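Local coordinates for protein glucoamylase (Thermoanaerobacterium thermosaccharolyticum, PDB 1LF6) that hydrolyses terminal alpha-1,4-linked glucose residues successively from the non-reducing ends of glucans, releasing beta-D-glucose, and also cleaves isomaltose, at residues K314-A319 with T382-K387; N350-I353 with D359-N362; A35-V40 with I59-Y64. One frame throughout, in Å; residues are numbered along the deposited sequence.

How the contacts relate
The three contacts illustrate how the chemistry of an interface follows its place in the fold; all are core contacts, and none is a surface one. Contacts 1 and 2 belong to the helical part of the enzyme and share elements: contact 2 packs helix 342-355 on helix 358-375, while contact 1 joins the loop leading into the first of these to the loop leaving the second. Both rely on carbon packing, and they touch through Tyr317, which lies against Phe352 and Ser360. Contact 3 sits in the N-terminal beta domain, about 19 Å from contact 1 and 24 Å from contact 2 between centres, and depends on a buried charge pair instead.

Contact 1 of 3, residues K314-A319 with T382-K387; sequences KGAYIA and TWISGK
Two irregular segments approach most closely at Ala316 and Ile384, whose CA atoms are 5.4 Å apart, and residues 382-387 meet the passing loop with a type I beta turn running from Trp383 to Gly386. Apolar carbons carry the contact. The Ala316 methyl sits against the base of the isoleucine, its CB 4.0 Å from Ile384 CB, and also close to the Ile384 carbonyl oxygen. Next to it, Ile318 and Ile384 run alongside each other in the same direction, and their gamma branches meet at 3.9 Å between Ile318 CG2 and Ile384 CG2. The torsions explain the match: in both isoleucines CG1 is wedged between the backbone N and the carbonyl carbon (chi1 60° and 52°), which swings each CG2 to the flank beside the N.

The turn that presents Ile384 is held from within. Gly386 N bonds to Trp383 O at 2.8 Å, Trp383 N returns a bond to Lys387 O, and Ser385 OG accepts from Lys387 N in an ST turn. Tyr367 of helix 358-375 packs on Ala316, and Asp68 touches Ile384.

With Gly386 at positive phi, residues 383-387 form a type I turn with a G1 bulge; through it the loop after helix 358-375 packs on the loop before helix 342-355 in the glucoamylase (alpha/alpha) barrel.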
# COMPACT_ATOMS: atom_id res chain seq x y z
N LYS A 314 8.56 14.92 0.74
CA LYS A 314 8.67 14.39 -0.61
C LYS A 314 9.72 13.29 -0.72
O LYS A 314 10.78 13.36 -0.11
CB LYS A 314 8.98 15.52 -1.59
CG LYS A 314 7.89 16.59 -1.66
CD LYS A 314 8.23 17.66 -2.68
CE LYS A 314 7.16 18.74 -2.73
NZ LYS A 314 7.52 19.83 -3.67
N GLY A 315 9.42 12.28 -1.53
CA GLY A 315 10.34 11.17 -1.69
C GLY A 315 9.97 10.03 -0.76
O GLY A 315 10.43 8.91 -0.93
N ALA A 316 9.13 10.33 0.23
CA ALA A 316 8.70 9.32 1.18
C ALA A 316 7.55 8.48 0.62
O ALA A 316 6.39 8.84 0.75
CB ALA A 316 8.26 9.99 2.47
N TYR A 317 7.88 7.36 -0.02
CA TYR A 317 6.87 6.48 -0.58
C TYR A 317 6.60 5.34 0.40
O TYR A 317 7.53 4.66 0.84
CB TYR A 317 7.34 5.92 -1.93
CG TYR A 317 7.27 6.95 -3.03
CD1 TYR A 317 6.08 7.18 -3.72
CD2 TYR A 317 8.38 7.75 -3.33
CE1 TYR A 317 5.99 8.19 -4.68
CE2 TYR A 317 8.29 8.77 -4.29
CZ TYR A 317 7.10 8.98 -4.96
OH TYR A 317 7.00 9.99 -5.89
N ILE A 318 5.33 5.13 0.74
CA ILE A 318 4.97 4.08 1.68
C ILE A 318 4.78 2.72 1.02
O ILE A 318 4.71 2.60 -0.20
CB ILE A 318 3.70 4.45 2.48
CG1 ILE A 318 2.52 4.65 1.53
CG2 ILE A 318 3.95 5.72 3.29
CD1 ILE A 318 1.19 4.82 2.25
N ALA A 319 4.70 1.68 1.85
CA ALA A 319 4.56 0.31 1.38
C ALA A 319 3.16 -0.02 0.87
O ALA A 319 3.01 -0.77 -0.10
CB ALA A 319 4.96 -0.66 2.49
N THR A 382 11.56 3.76 8.41
CA THR A 382 11.39 5.06 9.04
C THR A 382 9.99 5.60 8.82
O THR A 382 9.28 5.15 7.91
CB THR A 382 12.35 6.10 8.43
OG1 THR A 382 12.11 6.18 7.02
CG2 THR A 382 13.80 5.72 8.66
N TRP A 383 9.60 6.56 9.64
CA TRP A 383 8.31 7.21 9.47
C TRP A 383 8.55 8.09 8.25
O TRP A 383 9.70 8.32 7.87
CB TRP A 383 7.98 8.10 10.67
CG TRP A 383 7.89 7.38 11.96
CD1 TRP A 383 8.92 7.09 12.80
CD2 TRP A 383 6.70 6.88 12.57
NE1 TRP A 383 8.44 6.43 13.91
CE2 TRP A 383 7.08 6.29 13.79
CE3 TRP A 383 5.35 6.86 12.20
CZ2 TRP A 383 6.16 5.69 14.66
CZ3 TRP A 383 4.43 6.27 13.06
CH2 TRP A 383 4.84 5.69 14.28
N ILE A 384 7.48 8.59 7.65
CA ILE A 384 7.65 9.44 6.48
C ILE A 384 8.48 10.68 6.80
O ILE A 384 9.09 11.27 5.91
CB ILE A 384 6.28 9.84 5.89
CG1 ILE A 384 5.38 10.43 6.97
CG2 ILE A 384 5.63 8.63 5.25
CD1 ILE A 384 4.01 10.83 6.46
N SER A 385 8.50 11.07 8.08
CA SER A 385 9.27 12.23 8.51
C SER A 385 10.76 11.97 8.35
O SER A 385 11.57 12.91 8.29
CB SER A 385 8.99 12.53 9.99
OG SER A 385 9.49 11.48 10.80
N GLY A 386 11.13 10.69 8.28
CA GLY A 386 12.52 10.32 8.14
C GLY A 386 13.08 9.76 9.44
O GLY A 386 14.19 9.24 9.47
N LYS A 387 12.30 9.86 10.51
CA LYS A 387 12.74 9.35 11.81
C LYS A 387 12.72 7.82 11.82
O LYS A 387 11.80 7.20 11.31
CB LYS A 387 11.84 9.87 12.93
CG LYS A 387 12.18 9.30 14.30
CD LYS A 387 11.47 10.03 15.43
CE LYS A 387 9.97 9.86 15.38
NZ LYS A 387 9.30 10.57 16.50

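Contact 2 of 3, residues N350-I353 with D359-N362; sequences NAFI and DSAN
Phe352 and Ser360 form the aromatic part of this contact, a CH-pi interaction between two consecutive helices of an antiparallel hairpin. Ser360 CB stands over one face of the phenyl ring, 3.5 Å from its centroid and 7° off the ring normal, so the carbon is almost exactly centred and lies at similar distances from all six ring atoms. In Phe352, chi1 of -81° carries the ring toward the second helix, and chi2 of -54° turns its face to Ser360 CB.

Aliphatic packing supplies the rest. Phe352 and Ala361 mark the closest approach of the two backbones, with CA atoms 5.8 Å apart, and their CB atoms are separated by 4.3 Å. One residue on, Ile353 bends inward through its second torsion and brings CD1 to 3.4 Å from Ala361 CB, tighter than ordinary van der Waals contact. Ala361 is therefore approached both by the root of the phenylalanine and by the end of the isoleucine.

Polar bonding across the two segments is absent. The Ser360 hydroxyl is engaged on its own side, hydrogen-bonded to Asp357 OD1 in the short link between the helices, while Met302 and Leu305 of helix 296-306 add further packing on Phe352.

With no polar bond between the segments, the contact rests on dispersion and shape: a serine serves as an apolar neighbour through its methylene, its buried oxygen being satisfied elsewhere, and the small side chain of Ala361 lies at the closest approach of the backbones, consistent with tight packing there.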
# COMPACT_ATOMS: atom_id res chain seq x y z
N ASN A 350 12.54 2.12 -9.22
CA ASN A 350 12.87 1.44 -10.46
C ASN A 350 11.70 1.46 -11.43
O ASN A 350 11.89 1.54 -12.65
CB ASN A 350 13.31 0.00 -10.19
CG ASN A 350 14.71 -0.07 -9.60
OD1 ASN A 350 15.56 0.76 -9.93
ND2 ASN A 350 14.95 -1.05 -8.75
N ALA A 351 10.48 1.40 -10.90
CA ALA A 351 9.28 1.44 -11.74
C ALA A 351 9.17 2.85 -12.33
O ALA A 351 8.88 3.02 -13.51
CB ALA A 351 8.04 1.11 -10.92
N PHE A 352 9.39 3.87 -11.50
CA PHE A 352 9.32 5.24 -11.98
C PHE A 352 10.35 5.43 -13.10
O PHE A 352 10.07 6.08 -14.10
CB PHE A 352 9.61 6.24 -10.85
CG PHE A 352 8.42 6.53 -9.97
CD1 PHE A 352 7.22 6.96 -10.52
CD2 PHE A 352 8.51 6.39 -8.59
CE1 PHE A 352 6.12 7.25 -9.71
CE2 PHE A 352 7.42 6.69 -7.77
CZ PHE A 352 6.22 7.12 -8.33
N ILE A 353 11.53 4.86 -12.93
CA ILE A 353 12.58 4.96 -13.94
C ILE A 353 12.11 4.32 -15.24
O ILE A 353 12.17 4.93 -16.31
CB ILE A 353 13.88 4.27 -13.50
CG1 ILE A 353 14.47 4.99 -12.29
CG2 ILE A 353 14.89 4.27 -14.65
CD1 ILE A 353 14.80 6.44 -12.54
N ASP A 359 12.10 12.11 -12.22
CA ASP A 359 11.99 13.05 -11.10
C ASP A 359 11.53 12.38 -9.82
O ASP A 359 12.08 12.64 -8.74
CB ASP A 359 10.99 14.16 -11.45
CG ASP A 359 11.52 15.12 -12.51
OD1 ASP A 359 10.71 15.91 -13.04
OD2 ASP A 359 12.73 15.09 -12.80
N SER A 360 10.52 11.52 -9.92
CA SER A 360 10.01 10.82 -8.76
C SER A 360 11.06 9.90 -8.14
O SER A 360 11.17 9.80 -6.93
CB SER A 360 8.76 10.02 -9.12
OG SER A 360 7.68 10.89 -9.43
N ALA A 361 11.83 9.22 -8.99
CA ALA A 361 12.87 8.32 -8.50
C ALA A 361 13.95 9.13 -7.77
O ALA A 361 14.42 8.73 -6.71
CB ALA A 361 13.48 7.56 -9.66
N ASN A 362 14.33 10.27 -8.34
CA ASN A 362 15.34 11.12 -7.72
C ASN A 362 14.89 11.69 -6.38
O ASN A 362 15.69 11.82 -5.46
CB ASN A 362 15.73 12.28 -8.65
CG ASN A 362 16.90 11.92 -9.54
OD1 ASN A 362 17.97 11.55 -9.05
ND2 ASN A 362 16.72 12.04 -10.85

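Contact 3 of 3, residues A35-V40 with I59-Y64; sequences AQKQGV and ISEVYY
The carboxylate of Glu61 is the flat group at the centre of this contact, and Lys37 meets it at one oxygen: NZ approaches OE1 on its syn lone pair, the side turned to OE2, while Trp32 packs on the Glu61 side chain from outside the two segments. The resulting salt bridge is short, 2.6 Å between Lys37 NZ and Glu61 OE1. The two side chains cross at about a right angle, and each is bent at its second torsion, Glu61 with chi2 at 88°. A water bridges Lys37 NZ and Glu61 OE2; it accepts weakly from Lys37 NZ at 3.3 Å and lies 3.2 Å from Glu61 OE2, to which it may donate, although other acceptors compete for its protons.

Lys37 NZ has further partners. It makes a weak hydrogen bond of 3.0 Å to Ser60 OG, an oxygen whose stronger partner is Thr53 OG1, and it also bonds to Ser34 O. A buried ammonium group is thus met by several oxygens, two of them weakly held, and the pairing would be expected to favour the charged form of each group.

The long lysine bridges a distance that the backbones do not: the nearest CA atoms, those of Lys37 and Ser60, remain 8.5 Å apart. Lys37 lies just ahead of strand 39-42, and strand 51-55 separates that strand from 58-63. The arrangement is a buried salt bridge reaching across a middle strand at one edge of an antiparallel sheet, in the beta-sandwich domain that precedes the catalytic barrel; the Glu61 side chain lies about 10 Å from that of Trp325, a probable substrate-binding residue.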
# COMPACT_ATOMS: atom_id res chain seq x y z
N ALA A 35 -8.43 -4.40 4.47
CA ALA A 35 -7.26 -3.92 3.73
C ALA A 35 -7.35 -4.17 2.22
O ALA A 35 -6.51 -3.67 1.46
CB ALA A 35 -5.99 -4.57 4.30
N GLN A 36 -8.34 -4.94 1.79
CA GLN A 36 -8.54 -5.20 0.36
C GLN A 36 -9.25 -3.96 -0.17
O GLN A 36 -10.41 -3.69 0.18
CB GLN A 36 -9.39 -6.47 0.16
CG GLN A 36 -10.11 -6.56 -1.18
CD GLN A 36 -9.18 -6.64 -2.39
OE1 GLN A 36 -9.65 -6.62 -3.53
NE2 GLN A 36 -7.87 -6.73 -2.16
N LYS A 37 -8.56 -3.21 -1.02
CA LYS A 37 -9.13 -1.98 -1.55
C LYS A 37 -9.58 -2.04 -3.00
O LYS A 37 -8.92 -2.62 -3.85
CB LYS A 37 -8.11 -0.84 -1.39
CG LYS A 37 -7.61 -0.65 0.03
CD LYS A 37 -8.75 -0.39 1.00
CE LYS A 37 -8.21 -0.10 2.40
NZ LYS A 37 -9.31 0.05 3.40
N GLN A 38 -10.73 -1.42 -3.26
CA GLN A 38 -11.30 -1.35 -4.60
C GLN A 38 -10.62 -0.20 -5.33
O GLN A 38 -10.62 -0.15 -6.56
CB GLN A 38 -12.80 -1.07 -4.53
CG GLN A 38 -13.65 -2.25 -4.12
CD GLN A 38 -15.10 -1.86 -3.92
OE1 GLN A 38 -15.42 -1.08 -3.03
NE2 GLN A 38 -15.98 -2.40 -4.76
N GLY A 39 -10.05 0.72 -4.56
CA GLY A 39 -9.38 1.85 -5.16
C GLY A 39 -8.71 2.75 -4.14
O GLY A 39 -9.02 2.69 -2.94
N VAL A 40 -7.79 3.57 -4.62
CA VAL A 40 -7.08 4.52 -3.78
C VAL A 40 -6.87 5.77 -4.62
O VAL A 40 -6.75 5.68 -5.84
CB VAL A 40 -5.70 3.97 -3.31
CG1 VAL A 40 -5.90 2.69 -2.52
CG2 VAL A 40 -4.78 3.74 -4.50
N ILE A 59 -16.24 4.38 0.92
CA ILE A 59 -15.02 5.05 1.29
C ILE A 59 -14.55 4.44 2.61
O ILE A 59 -15.32 4.32 3.55
CB ILE A 59 -15.27 6.56 1.48
CG1 ILE A 59 -15.49 7.22 0.12
CG2 ILE A 59 -14.14 7.20 2.27
CD1 ILE A 59 -16.01 8.64 0.19
N SER A 60 -13.29 4.02 2.65
CA SER A 60 -12.74 3.46 3.88
C SER A 60 -11.82 4.52 4.49
O SER A 60 -12.25 5.66 4.70
CB SER A 60 -11.98 2.15 3.59
OG SER A 60 -11.14 2.26 2.45
N GLU A 61 -10.57 4.18 4.77
CA GLU A 61 -9.66 5.16 5.36
C GLU A 61 -9.42 6.39 4.48
O GLU A 61 -9.33 6.30 3.26
CB GLU A 61 -8.29 4.53 5.66
CG GLU A 61 -8.26 3.52 6.80
CD GLU A 61 -8.58 2.11 6.35
OE1 GLU A 61 -8.66 1.88 5.13
OE2 GLU A 61 -8.74 1.23 7.22
N VAL A 62 -9.34 7.55 5.13
CA VAL A 62 -9.08 8.82 4.46
C VAL A 62 -7.93 9.45 5.24
O VAL A 62 -7.96 9.49 6.47
CB VAL A 62 -10.30 9.77 4.47
CG1 VAL A 62 -9.99 11.02 3.67
CG2 VAL A 62 -11.52 9.06 3.88
N TYR A 63 -6.94 9.95 4.52
CA TYR A 63 -5.75 10.53 5.14
C TYR A 63 -5.58 12.03 4.97
O TYR A 63 -5.89 12.58 3.91
CB TYR A 63 -4.51 9.82 4.59
CG TYR A 63 -4.51 8.32 4.82
CD1 TYR A 63 -3.68 7.74 5.78
CD2 TYR A 63 -5.37 7.49 4.10
CE1 TYR A 63 -3.69 6.37 6.01
CE2 TYR A 63 -5.39 6.12 4.32
CZ TYR A 63 -4.55 5.56 5.28
OH TYR A 63 -4.58 4.20 5.50
N TYR A 64 -5.07 12.67 6.02
CA TYR A 64 -4.80 14.10 6.06
C TYR A 64 -4.12 14.45 7.38
O TYR A 64 -4.50 13.94 8.43
CB TYR A 64 -6.10 14.91 5.93
CG TYR A 64 -5.99 16.33 6.46
CD1 TYR A 64 -6.17 16.61 7.82
CD2 TYR A 64 -5.65 17.40 5.62
CE1 TYR A 64 -6.02 17.89 8.33
CE2 TYR A 64 -5.49 18.69 6.12
CZ TYR A 64 -5.68 18.93 7.48
OH TYR A 64 -5.53 20.20 7.99
O HOH W 1 -7.16 -1.05 5.66